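Local coordinates for peptidoglycan-recognition protein LB (Drosophila melanogaster, PDB 7NSX), which hydrolyses the amide link between N-acetylmuramoyl residues and L-amino acids, a zinc-dependent amidase reaction of innate immunity that probably turns active bacterial peptidoglycan into inactive fragments, at residues I42-Y47 and L152-V157; F82-D87 and K126-A131; R16-S21 and M89-R94; A148-G153 and H176-N181. All coordinates share one frame; numbering follows the deposited sequence.

Contact 1 of 4, residues I42-Y47 and L152-V157. With ZN (zinc ion), chain B.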
loop_
_atom_site.group_PDB
_atom_site.type_symbol
_atom_site.label_atom_id
_atom_site.label_comp_id
_atom_site.label_asym_id
_atom_site.label_seq_id
_atom_site.Cartn_x
_atom_site.Cartn_y
_atom_site.Cartn_z
ATOM N N ILE A 42 -5.867 0.729 3.739
ATOM C CA ILE A 42 -6.086 -0.681 3.332
ATOM C C ILE A 42 -4.739 -1.327 3.020
ATOM O O ILE A 42 -4.023 -0.804 2.148
ATOM C CB ILE A 42 -7.090 -0.790 2.182
ATOM C CG1 ILE A 42 -8.451 -0.245 2.625
ATOM C CG2 ILE A 42 -7.165 -2.250 1.715
ATOM C CD1 ILE A 42 -9.294 0.167 1.491
ATOM N N ILE A 43 -4.465 -2.460 3.676
ATOM C CA ILE A 43 -3.188 -3.212 3.540
ATOM C C ILE A 43 -3.395 -4.329 2.520
ATOM O O ILE A 43 -4.440 -5.065 2.595
ATOM C CB ILE A 43 -2.696 -3.730 4.906
ATOM C CG1 ILE A 43 -2.597 -2.595 5.933
ATOM C CG2 ILE A 43 -1.360 -4.450 4.746
ATOM C CD1 ILE A 43 -1.630 -1.490 5.560
ATOM N N HIS A 44 -2.438 -4.422 1.612
ATOM C CA HIS A 44 -2.275 -5.465 0.574
ATOM C C HIS A 44 -0.902 -6.131 0.724
ATOM O O HIS A 44 0.060 -5.514 1.282
ATOM C CB HIS A 44 -2.365 -4.821 -0.824
ATOM C CG HIS A 44 -3.592 -4.018 -1.083
ATOM N ND1 HIS A 44 -4.727 -4.557 -1.663
ATOM C CD2 HIS A 44 -3.876 -2.712 -0.850
ATOM C CE1 HIS A 44 -5.646 -3.638 -1.771
ATOM N NE2 HIS A 44 -5.156 -2.496 -1.281
ATOM N N HIS A 45 -0.743 -7.291 0.092
ATOM C CA HIS A 45 0.586 -7.807 -0.332
ATOM C C HIS A 45 0.593 -7.874 -1.859
ATOM O O HIS A 45 -0.502 -7.878 -2.467
ATOM C CB HIS A 45 0.936 -9.128 0.390
ATOM C CG HIS A 45 0.165 -10.325 -0.063
ATOM N ND1 HIS A 45 0.606 -11.617 0.190
ATOM C CD2 HIS A 45 -0.983 -10.435 -0.789
ATOM C CE1 HIS A 45 -0.247 -12.477 -0.375
ATOM N NE2 HIS A 45 -1.251 -11.769 -0.950
ATOM N N SER A 46 1.772 -7.816 -2.466
ATOM C CA SER A 46 1.922 -7.860 -3.940
ATOM C C SER A 46 1.652 -9.293 -4.413
ATOM O O SER A 46 1.042 -9.431 -5.503
ATOM C CB SER A 46 3.247 -7.341 -4.413
ATOM O OG SER A 46 4.319 -8.105 -3.909
ATOM N N TYR A 47 2.012 -10.290 -3.593
ATOM C CA TYR A 47 2.006 -11.739 -3.941
ATOM C C TYR A 47 3.106 -11.984 -4.981
ATOM O O TYR A 47 4.075 -12.672 -4.715
ATOM C CB TYR A 47 0.638 -12.225 -4.445
ATOM C CG TYR A 47 0.648 -13.701 -4.764
ATOM C CD1 TYR A 47 0.653 -14.635 -3.739
ATOM C CD2 TYR A 47 0.768 -14.169 -6.068
ATOM C CE1 TYR A 47 0.712 -15.995 -3.999
ATOM C CE2 TYR A 47 0.839 -15.530 -6.345
ATOM C CZ TYR A 47 0.809 -16.447 -5.303
ATOM O OH TYR A 47 0.879 -17.799 -5.524
ATOM N N LEU A 152 -7.839 -1.607 7.592
ATOM C CA LEU A 152 -8.394 -2.842 7.003
ATOM C C LEU A 152 -7.326 -3.573 6.194
ATOM O O LEU A 152 -6.362 -2.947 5.704
ATOM C CB LEU A 152 -9.557 -2.455 6.093
ATOM C CG LEU A 152 -10.650 -1.601 6.732
ATOM C CD1 LEU A 152 -11.636 -1.141 5.694
ATOM C CD2 LEU A 152 -11.342 -2.354 7.851
ATOM N N GLY A 153 -7.516 -4.881 6.076
ATOM C CA GLY A 153 -6.926 -5.722 5.028
ATOM C C GLY A 153 -7.863 -5.782 3.854
ATOM O O GLY A 153 -9.089 -5.627 4.061
ATOM N N HIS A 154 -7.303 -5.960 2.660
ATOM C CA HIS A 154 -8.066 -6.021 1.396
ATOM C C HIS A 154 -9.198 -7.039 1.581
ATOM O O HIS A 154 -10.342 -6.709 1.185
ATOM C CB HIS A 154 -7.121 -6.380 0.254
ATOM C CG HIS A 154 -7.725 -6.307 -1.105
ATOM N ND1 HIS A 154 -6.974 -6.565 -2.242
ATOM C CD2 HIS A 154 -8.978 -6.010 -1.532
ATOM C CE1 HIS A 154 -7.739 -6.431 -3.303
ATOM N NE2 HIS A 154 -8.968 -6.084 -2.893
ATOM N N ARG A 155 -8.893 -8.195 2.199
ATOM C CA ARG A 155 -9.854 -9.329 2.329
ATOM C C ARG A 155 -11.106 -8.953 3.127
ATOM O O ARG A 155 -12.025 -9.780 3.188
ATOM C CB ARG A 155 -9.200 -10.503 3.036
ATOM C CG ARG A 155 -8.681 -10.173 4.427
ATOM C CD ARG A 155 -8.363 -11.444 5.183
ATOM N NE ARG A 155 -7.402 -12.242 4.442
ATOM C CZ ARG A 155 -6.964 -13.446 4.816
ATOM N NH1 ARG A 155 -7.404 -13.997 5.936
ATOM N NH2 ARG A 155 -6.088 -14.092 4.064
ATOM N N GLN A 156 -11.149 -7.785 3.771
ATOM C CA GLN A 156 -12.329 -7.358 4.555
ATOM C C GLN A 156 -13.316 -6.634 3.638
ATOM O O GLN A 156 -14.503 -6.467 3.995
ATOM C CB GLN A 156 -11.875 -6.453 5.686
ATOM C CG GLN A 156 -11.172 -7.208 6.783
ATOM C CD GLN A 156 -10.732 -6.212 7.829
ATOM O OE1 GLN A 156 -9.636 -5.671 7.783
ATOM N NE2 GLN A 156 -11.579 -5.989 8.813
ATOM N N VAL A 157 -12.885 -6.202 2.472
ATOM C CA VAL A 157 -13.800 -5.417 1.597
ATOM C C VAL A 157 -14.044 -6.139 0.266
ATOM O O VAL A 157 -14.826 -5.623 -0.582
ATOM C CB VAL A 157 -13.267 -3.989 1.401
ATOM C CG1 VAL A 157 -12.951 -3.348 2.744
ATOM C CG2 VAL A 157 -12.088 -3.943 0.441
HETATM ZN ZN ZN B . -4.936 -6.549 -2.258
#

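Contact 2 of 4, residues F82-D87 and K126-A131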
loop_
_atom_site.group_PDB
_atom_site.type_symbol
_atom_site.label_atom_id
_atom_site.label_comp_id
_atom_site.label_asym_id
_atom_site.label_seq_id
_atom_site.Cartn_x
_atom_site.Cartn_y
_atom_site.Cartn_z
ATOM N N PHE A 82 1.010 3.532 -2.038
ATOM C CA PHE A 82 2.404 3.375 -1.601
ATOM C C PHE A 82 2.765 1.899 -1.623
ATOM O O PHE A 82 1.874 1.060 -1.376
ATOM C CB PHE A 82 2.605 3.959 -0.201
ATOM C CG PHE A 82 2.425 5.453 -0.102
ATOM C CD1 PHE A 82 1.207 5.997 0.258
ATOM C CD2 PHE A 82 3.465 6.323 -0.400
ATOM C CE1 PHE A 82 1.042 7.372 0.367
ATOM C CE2 PHE A 82 3.299 7.703 -0.320
ATOM C CZ PHE A 82 2.090 8.229 0.082
ATOM N N GLY A 83 4.060 1.633 -1.868
ATOM C CA GLY A 83 4.696 0.313 -1.746
ATOM C C GLY A 83 5.709 0.305 -0.606
ATOM O O GLY A 83 6.298 1.358 -0.276
ATOM N N ILE A 84 5.878 -0.856 0.020
ATOM C CA ILE A 84 6.902 -1.085 1.056
ATOM C C ILE A 84 7.797 -2.247 0.639
ATOM O O ILE A 84 7.290 -3.332 0.319
ATOM C CB ILE A 84 6.246 -1.260 2.424
ATOM C CG1 ILE A 84 5.501 0.042 2.762
ATOM C CG2 ILE A 84 7.329 -1.619 3.433
ATOM C CD1 ILE A 84 4.729 0.005 3.988
ATOM N N GLY A 85 9.098 -2.001 0.615
ATOM C CA GLY A 85 10.094 -3.016 0.240
ATOM C C GLY A 85 10.713 -3.689 1.447
ATOM O O GLY A 85 10.667 -3.133 2.591
ATOM N N GLY A 86 11.373 -4.824 1.200
ATOM C CA GLY A 86 12.101 -5.546 2.251
ATOM C C GLY A 86 13.382 -4.828 2.593
ATOM O O GLY A 86 13.985 -5.218 3.565
ATOM N N ASP A 87 13.719 -3.777 1.836
ATOM C CA ASP A 87 14.771 -2.789 2.173
ATOM C C ASP A 87 14.320 -1.872 3.322
ATOM O O ASP A 87 15.162 -1.079 3.799
ATOM C CB ASP A 87 15.176 -2.009 0.921
ATOM C CG ASP A 87 14.085 -1.175 0.276
ATOM O OD1 ASP A 87 14.414 -0.435 -0.682
ATOM O OD2 ASP A 87 12.908 -1.249 0.753
ATOM N N LYS A 126 10.782 -7.070 10.214
ATOM C CA LYS A 126 10.443 -5.938 11.118
ATOM C C LYS A 126 10.534 -4.621 10.357
ATOM O O LYS A 126 9.718 -3.790 10.622
ATOM C CB LYS A 126 11.372 -5.851 12.344
ATOM N N GLN A 127 11.557 -4.417 9.523
ATOM C CA GLN A 127 11.776 -3.121 8.822
ATOM C C GLN A 127 10.584 -2.797 7.894
ATOM O O GLN A 127 10.268 -1.586 7.717
ATOM C CB GLN A 127 13.121 -3.096 8.084
ATOM C CG GLN A 127 13.257 -4.030 6.892
ATOM C CD GLN A 127 13.709 -5.422 7.263
ATOM O OE1 GLN A 127 13.628 -5.851 8.412
ATOM N NE2 GLN A 127 14.170 -6.145 6.263
ATOM N N MET A 128 9.904 -3.806 7.347
ATOM C CA MET A 128 8.709 -3.557 6.484
ATOM C C MET A 128 7.532 -3.176 7.362
ATOM O O MET A 128 6.781 -2.296 6.978
ATOM C CB MET A 128 8.295 -4.763 5.638
ATOM C CG MET A 128 9.339 -5.174 4.663
ATOM S SD MET A 128 8.780 -6.561 3.647
ATOM C CE MET A 128 7.422 -5.806 2.753
ATOM N N LEU A 129 7.332 -3.858 8.472
ATOM C CA LEU A 129 6.201 -3.548 9.384
ATOM C C LEU A 129 6.377 -2.143 9.971
ATOM O O LEU A 129 5.384 -1.414 10.014
ATOM C CB LEU A 129 6.163 -4.604 10.488
ATOM C CG LEU A 129 6.024 -6.038 9.990
ATOM C CD1 LEU A 129 6.078 -7.008 11.161
ATOM C CD2 LEU A 129 4.720 -6.191 9.217
ATOM N N ASP A 130 7.594 -1.812 10.410
ATOM C CA ASP A 130 7.949 -0.462 10.933
ATOM C C ASP A 130 7.733 0.579 9.825
ATOM O O ASP A 130 7.190 1.645 10.101
ATOM C CB ASP A 130 9.409 -0.413 11.396
ATOM C CG ASP A 130 9.733 -1.226 12.642
ATOM O OD1 ASP A 130 8.796 -1.582 13.367
ATOM O OD2 ASP A 130 10.943 -1.473 12.887
ATOM N N ALA A 131 8.182 0.307 8.601
ATOM C CA ALA A 131 8.027 1.260 7.475
ATOM C C ALA A 131 6.531 1.542 7.258
ATOM O O ALA A 131 6.150 2.729 7.144
ATOM C CB ALA A 131 8.728 0.746 6.247
#

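Contact 3 of 4, residues R16-S21 and M89-R94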
loop_
_atom_site.group_PDB
_atom_site.type_symbol
_atom_site.label_atom_id
_atom_site.label_comp_id
_atom_site.label_asym_id
_atom_site.label_seq_id
_atom_site.Cartn_x
_atom_site.Cartn_y
_atom_site.Cartn_z
ATOM N N ARG A 16 12.997 5.705 4.582
ATOM C CA ARG A 16 12.903 6.935 3.771
ATOM C C ARG A 16 11.660 6.831 2.909
ATOM O O ARG A 16 11.320 5.700 2.456
ATOM C CB ARG A 16 14.116 7.105 2.862
ATOM C CG ARG A 16 15.432 7.078 3.614
ATOM C CD ARG A 16 15.808 8.429 4.190
ATOM N NE ARG A 16 17.063 8.219 4.903
ATOM C CZ ARG A 16 17.152 7.748 6.144
ATOM N NH1 ARG A 16 16.062 7.467 6.849
ATOM N NH2 ARG A 16 18.347 7.579 6.688
ATOM N N LEU A 17 11.024 7.975 2.683
ATOM C CA LEU A 17 9.948 8.099 1.678
ATOM C C LEU A 17 10.610 8.403 0.335
ATOM O O LEU A 17 11.186 9.487 0.178
ATOM C CB LEU A 17 8.978 9.193 2.115
ATOM C CG LEU A 17 7.737 9.350 1.233
ATOM C CD1 LEU A 17 8.050 10.210 0.020
ATOM C CD2 LEU A 17 7.180 7.993 0.817
ATOM N N LEU A 18 10.598 7.451 -0.586
ATOM C CA LEU A 18 11.185 7.645 -1.922
ATOM C C LEU A 18 10.080 8.087 -2.872
ATOM O O LEU A 18 8.959 7.561 -2.770
ATOM C CB LEU A 18 11.879 6.357 -2.355
ATOM C CG LEU A 18 12.878 5.820 -1.319
ATOM C CD1 LEU A 18 13.589 4.589 -1.838
ATOM C CD2 LEU A 18 13.904 6.881 -0.922
ATOM N N SER A 19 10.395 9.096 -3.681
ATOM C CA SER A 19 9.491 9.759 -4.648
ATOM C C SER A 19 9.323 8.839 -5.846
ATOM O O SER A 19 10.160 7.926 -6.018
ATOM C CB SER A 19 10.055 11.076 -5.096
ATOM O OG SER A 19 11.201 10.823 -5.892
ATOM N N ARG A 20 8.334 9.128 -6.682
ATOM C CA ARG A 20 8.109 8.409 -7.961
ATOM C C ARG A 20 9.405 8.440 -8.784
ATOM O O ARG A 20 9.797 7.389 -9.346
ATOM C CB ARG A 20 6.948 9.047 -8.725
ATOM C CG ARG A 20 5.587 8.838 -8.082
ATOM C CD ARG A 20 4.529 9.595 -8.863
ATOM N NE ARG A 20 4.323 8.921 -10.139
ATOM C CZ ARG A 20 3.498 7.913 -10.339
ATOM N NH1 ARG A 20 2.777 7.439 -9.338
ATOM N NH2 ARG A 20 3.380 7.376 -11.536
ATOM N N SER A 21 10.051 9.607 -8.873
ATOM C CA SER A 21 11.262 9.781 -9.719
ATOM C C SER A 21 12.399 8.958 -9.100
ATOM O O SER A 21 13.136 8.393 -9.875
ATOM C CB SER A 21 11.638 11.239 -9.938
ATOM O OG SER A 21 12.046 11.829 -8.722
ATOM N N MET A 89 12.241 0.583 2.987
ATOM C CA MET A 89 11.954 1.904 2.349
ATOM C C MET A 89 10.479 1.957 1.894
ATOM O O MET A 89 9.842 0.896 1.694
ATOM C CB MET A 89 12.858 2.110 1.135
ATOM C CG MET A 89 14.331 2.103 1.484
ATOM S SD MET A 89 14.746 3.426 2.667
ATOM C CE MET A 89 15.798 2.486 3.765
ATOM N N ILE A 90 9.945 3.166 1.809
ATOM C CA ILE A 90 8.574 3.418 1.293
ATOM C C ILE A 90 8.700 4.051 -0.071
ATOM O O ILE A 90 9.501 5.027 -0.210
ATOM C CB ILE A 90 7.771 4.297 2.257
ATOM C CG1 ILE A 90 7.677 3.623 3.625
ATOM C CG2 ILE A 90 6.413 4.592 1.654
ATOM C CD1 ILE A 90 7.931 4.537 4.760
ATOM N N TYR A 91 7.942 3.513 -1.025
ATOM C CA TYR A 91 7.918 3.929 -2.443
ATOM C C TYR A 91 6.589 4.627 -2.722
ATOM O O TYR A 91 5.540 3.980 -2.567
ATOM C CB TYR A 91 8.167 2.724 -3.349
ATOM C CG TYR A 91 9.530 2.124 -3.154
ATOM C CD1 TYR A 91 9.781 1.207 -2.144
ATOM C CD2 TYR A 91 10.603 2.579 -3.898
ATOM C CE1 TYR A 91 11.045 0.673 -1.947
ATOM C CE2 TYR A 91 11.874 2.066 -3.703
ATOM C CZ TYR A 91 12.098 1.116 -2.720
ATOM O OH TYR A 91 13.360 0.645 -2.512
ATOM N N THR A 92 6.629 5.898 -3.112
ATOM C CA THR A 92 5.397 6.624 -3.506
ATOM C C THR A 92 4.785 5.939 -4.729
ATOM O O THR A 92 5.478 5.842 -5.749
ATOM C CB THR A 92 5.651 8.115 -3.789
ATOM O OG1 THR A 92 6.296 8.677 -2.644
ATOM C CG2 THR A 92 4.371 8.864 -4.081
ATOM N N GLY A 93 3.516 5.520 -4.628
ATOM C CA GLY A 93 2.698 5.096 -5.763
ATOM C C GLY A 93 1.873 6.280 -6.238
ATOM O O GLY A 93 2.453 7.332 -6.520
ATOM N N ARG A 94 0.555 6.178 -6.208
ATOM C CA ARG A 94 -0.323 7.335 -6.514
ATOM C C ARG A 94 -0.183 8.402 -5.421
ATOM O O ARG A 94 -0.466 9.573 -5.695
ATOM C CB ARG A 94 -1.758 6.846 -6.658
ATOM C CG ARG A 94 -1.925 5.834 -7.765
ATOM C CD ARG A 94 -3.345 5.680 -8.181
ATOM N NE ARG A 94 -3.411 4.663 -9.212
ATOM C CZ ARG A 94 -4.459 4.439 -9.990
ATOM N NH1 ARG A 94 -5.563 5.156 -9.843
ATOM N NH2 ARG A 94 -4.415 3.479 -10.899
#

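Contact 4 of 4, residues A148-G153 and H176-N181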
loop_
_atom_site.group_PDB
_atom_site.type_symbol
_atom_site.label_atom_id
_atom_site.label_comp_id
_atom_site.label_asym_id
_atom_site.label_seq_id
_atom_site.Cartn_x
_atom_site.Cartn_y
_atom_site.Cartn_z
ATOM N N ALA A 148 -9.065 9.483 13.115
ATOM C CA ALA A 148 -9.932 8.329 13.459
ATOM C C ALA A 148 -9.983 7.319 12.293
ATOM O O ALA A 148 -11.056 6.721 12.064
ATOM C CB ALA A 148 -11.320 8.848 13.793
ATOM N N TYR A 149 -8.895 7.159 11.543
ATOM C CA TYR A 149 -8.842 6.267 10.355
ATOM C C TYR A 149 -9.125 4.830 10.794
ATOM O O TYR A 149 -8.823 4.400 11.905
ATOM C CB TYR A 149 -7.492 6.349 9.639
ATOM C CG TYR A 149 -6.344 5.713 10.384
ATOM C CD1 TYR A 149 -6.002 4.392 10.167
ATOM C CD2 TYR A 149 -5.563 6.440 11.282
ATOM C CE1 TYR A 149 -4.942 3.798 10.829
ATOM C CE2 TYR A 149 -4.496 5.862 11.954
ATOM C CZ TYR A 149 -4.187 4.534 11.725
ATOM O OH TYR A 149 -3.146 3.950 12.369
ATOM N N LYS A 150 -9.673 4.054 9.876
ATOM C CA LYS A 150 -9.899 2.614 10.092
ATOM C C LYS A 150 -8.872 1.841 9.256
ATOM O O LYS A 150 -8.811 2.080 8.022
ATOM C CB LYS A 150 -11.327 2.288 9.659
ATOM C CG LYS A 150 -12.434 2.987 10.431
ATOM C CD LYS A 150 -13.776 2.770 9.774
ATOM C CE LYS A 150 -14.920 2.711 10.761
ATOM N NZ LYS A 150 -15.094 4.019 11.443
ATOM N N LEU A 151 -8.149 0.923 9.898
ATOM C CA LEU A 151 -7.176 0.033 9.247
ATOM C C LEU A 151 -7.886 -1.277 8.883
ATOM O O LEU A 151 -8.455 -1.948 9.798
ATOM C CB LEU A 151 -5.993 -0.206 10.178
ATOM C CG LEU A 151 -4.922 -1.151 9.655
ATOM C CD1 LEU A 151 -4.080 -0.471 8.587
ATOM C CD2 LEU A 151 -4.059 -1.617 10.792
ATOM N N LEU A 152 -7.839 -1.607 7.592
ATOM C CA LEU A 152 -8.394 -2.842 7.003
ATOM C C LEU A 152 -7.326 -3.573 6.194
ATOM O O LEU A 152 -6.362 -2.947 5.704
ATOM C CB LEU A 152 -9.557 -2.455 6.093
ATOM C CG LEU A 152 -10.650 -1.601 6.732
ATOM C CD1 LEU A 152 -11.636 -1.141 5.694
ATOM C CD2 LEU A 152 -11.342 -2.354 7.851
ATOM N N GLY A 153 -7.516 -4.881 6.076
ATOM C CA GLY A 153 -6.926 -5.722 5.028
ATOM C C GLY A 153 -7.863 -5.782 3.854
ATOM O O GLY A 153 -9.089 -5.627 4.061
ATOM N N HIS A 176 -6.075 0.898 15.405
ATOM C CA HIS A 176 -7.106 1.358 14.456
ATOM C C HIS A 176 -7.594 0.167 13.611
ATOM O O HIS A 176 -8.489 0.373 12.772
ATOM C CB HIS A 176 -6.590 2.537 13.617
ATOM C CG HIS A 176 -6.396 3.824 14.345
ATOM N ND1 HIS A 176 -7.169 4.936 14.097
ATOM C CD2 HIS A 176 -5.467 4.210 15.244
ATOM C CE1 HIS A 176 -6.755 5.938 14.844
ATOM N NE2 HIS A 176 -5.706 5.524 15.540
ATOM N N PHE A 177 -7.042 -1.042 13.799
ATOM C CA PHE A 177 -7.584 -2.247 13.110
ATOM C C PHE A 177 -9.075 -2.340 13.456
ATOM O O PHE A 177 -9.427 -2.296 14.645
ATOM C CB PHE A 177 -6.842 -3.537 13.464
ATOM C CG PHE A 177 -7.442 -4.699 12.720
ATOM C CD1 PHE A 177 -7.200 -4.862 11.369
ATOM C CD2 PHE A 177 -8.366 -5.530 13.328
ATOM C CE1 PHE A 177 -7.780 -5.903 10.656
ATOM C CE2 PHE A 177 -8.946 -6.572 12.614
ATOM C CZ PHE A 177 -8.644 -6.760 11.276
ATOM N N THR A 178 -9.919 -2.422 12.438
ATOM C CA THR A 178 -11.380 -2.201 12.500
ATOM C C THR A 178 -12.098 -3.417 11.895
ATOM O O THR A 178 -11.705 -3.850 10.798
ATOM C CB THR A 178 -11.712 -0.929 11.716
ATOM O OG1 THR A 178 -11.020 0.125 12.378
ATOM C CG2 THR A 178 -13.182 -0.599 11.627
ATOM N N HIS A 179 -13.126 -3.924 12.579
ATOM C CA HIS A 179 -14.112 -4.908 12.054
ATOM C C HIS A 179 -15.249 -4.115 11.429
ATOM O O HIS A 179 -15.774 -3.226 12.124
ATOM C CB HIS A 179 -14.636 -5.823 13.171
ATOM C CG HIS A 179 -13.555 -6.561 13.880
ATOM N ND1 HIS A 179 -12.754 -7.501 13.236
ATOM C CD2 HIS A 179 -13.136 -6.509 15.163
ATOM C CE1 HIS A 179 -11.894 -8.002 14.106
ATOM N NE2 HIS A 179 -12.100 -7.393 15.293
ATOM N N ILE A 180 -15.579 -4.391 10.172
ATOM C CA ILE A 180 -16.635 -3.665 9.413
ATOM C C ILE A 180 -17.836 -4.592 9.157
ATOM O O ILE A 180 -18.864 -4.097 8.645
ATOM C CB ILE A 180 -16.067 -3.058 8.111
ATOM C CG1 ILE A 180 -15.405 -4.093 7.194
ATOM C CG2 ILE A 180 -15.125 -1.909 8.450
ATOM C CD1 ILE A 180 -15.276 -3.623 5.766
ATOM N N ASN A 181 -17.728 -5.887 9.459
ATOM C CA ASN A 181 -18.846 -6.840 9.214
ATOM C C ASN A 181 -18.923 -7.752 10.438
ATOM O O ASN A 181 -17.965 -7.760 11.234
ATOM C CB ASN A 181 -18.725 -7.471 7.816
ATOM C CG ASN A 181 -18.895 -6.460 6.686
ATOM O OD1 ASN A 181 -17.951 -6.220 5.913
ATOM N ND2 ASN A 181 -20.078 -5.844 6.574
#

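Contact 1 of 4, residues I42-Y47 and L152-V157
His44 and His154 converge on the zinc ion from the ends of two neighbouring parallel strands in the central mixed sheet of the amidase fold. Both coordinate through ND1, His44 at 2.1 Å and His154 at 2.0 Å from the zinc, and Cys162 SG adds the third protein ligand. The two imidazoles reach the metal by different torsions. In His154, CG lies anti to the backbone N (chi1 -173°), which turns ND1 to the metal; in His44, CG lies anti to the carbonyl carbon (chi1 -55°), which carries its ring edge to the face of His154. The rings thus meet as an offset edge-to-face pair, with planes at 68°. His44 ND1 and His154 ND1 stand only 3.1 Å apart because both bind the metal, and they are not hydrogen-bonded. His44 NE2 is hydrogen-bonded to His102 ND1, a second-shell bond which, with the metal at ND1, holds the ring at two points. The ring of Tyr80, inferred to be essential for coordinating the zinc hydrate, also meets that of His44.

Behind the site the strands pair in parallel register, Ile43 N donating to Leu152 O and Ile43 O accepting from His154 N. Ile42 CG2 packs 3.8 Å from His154 N. Beyond His154 the chain curls back, and Gln156 OE1 receives Gly153 N at 2.8 Å, in the carbonyl plane on a lone pair.

Contact 2 of 4, residues F82-D87 and K126-A131
Gly86 O accepts a hydrogen bond from Gln127 NE2 at 2.9 Å, the one hydrogen bond between the two segments, joining the loop after strand 82-84 to the start of helix 126-142. The bond is nearly straight, 168° at the hydrogen, and the acceptor lies close to the plane of the glutamine amide, while the donor stands somewhat tilted from the plane of the Gly86 carbonyl. The glutamine reaches it by a folded path: CG sits between the backbone N and the carbonyl carbon (chi1 68°), and a bend at chi2 (-87°) brings the amide round to the loop. A leucine in its place would probably leave Gly86 O without this donor and the loop freer to shift against the helix.

Met128 lies on the backbone of Gly85 and Gly86. Its CG is 3.2 Å from Gly85 O and its SD rests 3.7 Å from Gly86 CA, while a bend at chi3 carries CE to within 3.5 Å of Ile84 O.

Ile84 fills the deeper part. Its CG2 branch touches Met128 CB at 4.0 Å and Ala131 CB at 3.9 Å, so the isoleucine sits against one face of the helix, where Ala132 also meets it. From the sheet side, Ile113 and Leu115 of strand 110-115 pack on Ile84, and Leu115 also on Met128. The chemistry is thus mostly apolar, a helix laid on the sheet through an isoleucine, a methionine and an alanine, with one directed amide bond at its partly exposed margin fixing the loop.

Contact 3 of 4, residues R16-S21 and M89-R94
Leu17 pairs with Ile90 and Leu18 with Tyr91 in parallel register, which adds strand 17-18 to the mixed sheet as an outermost strand beside strand 90-92. Backbone bonds run from Ile90 N to Arg16 O, from Leu18 N to Ile90 O (2.7 Å) and from Thr92 N to Leu18 O. Leu18 O is gripped twice, since Thr92 OG1 also donates to it at 2.9 Å from a position tilted 34° out of the carbonyl plane. At the start of the pairing, Arg16 N makes a weak bond to Met89 SD, and the aliphatic part of Arg16 lies beside Met89.

Arg20 adds a charged bond. It bends at chi3 (71°) and places NH1 2.8 Å from Gly93 O, which lies at the guanidinium edge while NH1 stands above the carbonyl plane. The same NH1 forms a salt bridge with Asp77.

Apolar contacts divide between the two faces. On one, Leu17 CD2 meets Ile90 CG2 at 3.6 Å, the side chains crossing at about a right angle. On the other, Leu18 lies beside Tyr91, its CD1 3.6 Å from Tyr91 CE2.

The Ile90 face turns to helix 126-142, through Ala131 and Leu135, and the Tyr91 face to helix 55-72; strand 82-84 runs antiparallel along the inner edge of strand 90-92.

Contact 4 of 4, residues A148-G153 and H176-N181
Tyr149 holds CG between its backbone N and carbonyl carbon (chi1 71°), while His176 sets CG anti to its own carbonyl carbon (chi1 -70°), and together these torsions lay the two rings flat against each other. The stack is offset and parallel, with centroids 3.9 Å apart and Tyr149 CE2 over the centre of the imidazole. His176 CB also sits over the tyrosine face as a CH-pi contact. The imidazole is pinned at its edge as well: ND1 donates to Tyr149 O at 2.8 Å, in the carbonyl plane and on a lone pair. A serine at Tyr149 would probably leave one face of the His176 ring without its stacking partner and open a gap beside it.

His176 O is gripped from opposite faces of its plane, by Leu151 N at 2.9 Å and by Thr178 OG1 at 2.6 Å. Thr178 N returns a bond to Leu151 O, and Phe177 CA adds a CA-H...O contact to that oxygen. The backbone bonds make a single bridge, Leu151 with Phe177. The side chains of Thr178 and Lys150 cross at a slant, Thr178 CG2 3.8 Å from Lys150 CE, and Leu152 CD2 meets Ile180 CG2 at 3.9 Å.

The segment after helix 165-171 thus runs beside the outermost strand 149-153, whose other edge pairs with strand 38-45, while Tyr149 packs on Ile136 and Val140 of helix 126-142.

All four contacts reach one mixed sheet, but they sample it differently. Contacts 1 and 2 are buried; contacts 3 and 4 are only partly so and lie at its outermost strands, on opposite sides of the chain's centre, with their own centres about 24 Å apart. Contacts 1 and 4 share Leu152 and Gly153 and meet again where Gln156 NE2 approaches Thr178 O at 2.9 Å, a probable hydrogen bond. Contacts 2 and 3 adjoin through strands 82-84 and 90-92. Metal coordination distinguishes contact 1, helix-on-sheet packing contact 2, and at the edges backbone pairing is joined by an arginine in contact 3 and stacked rings in contact 4.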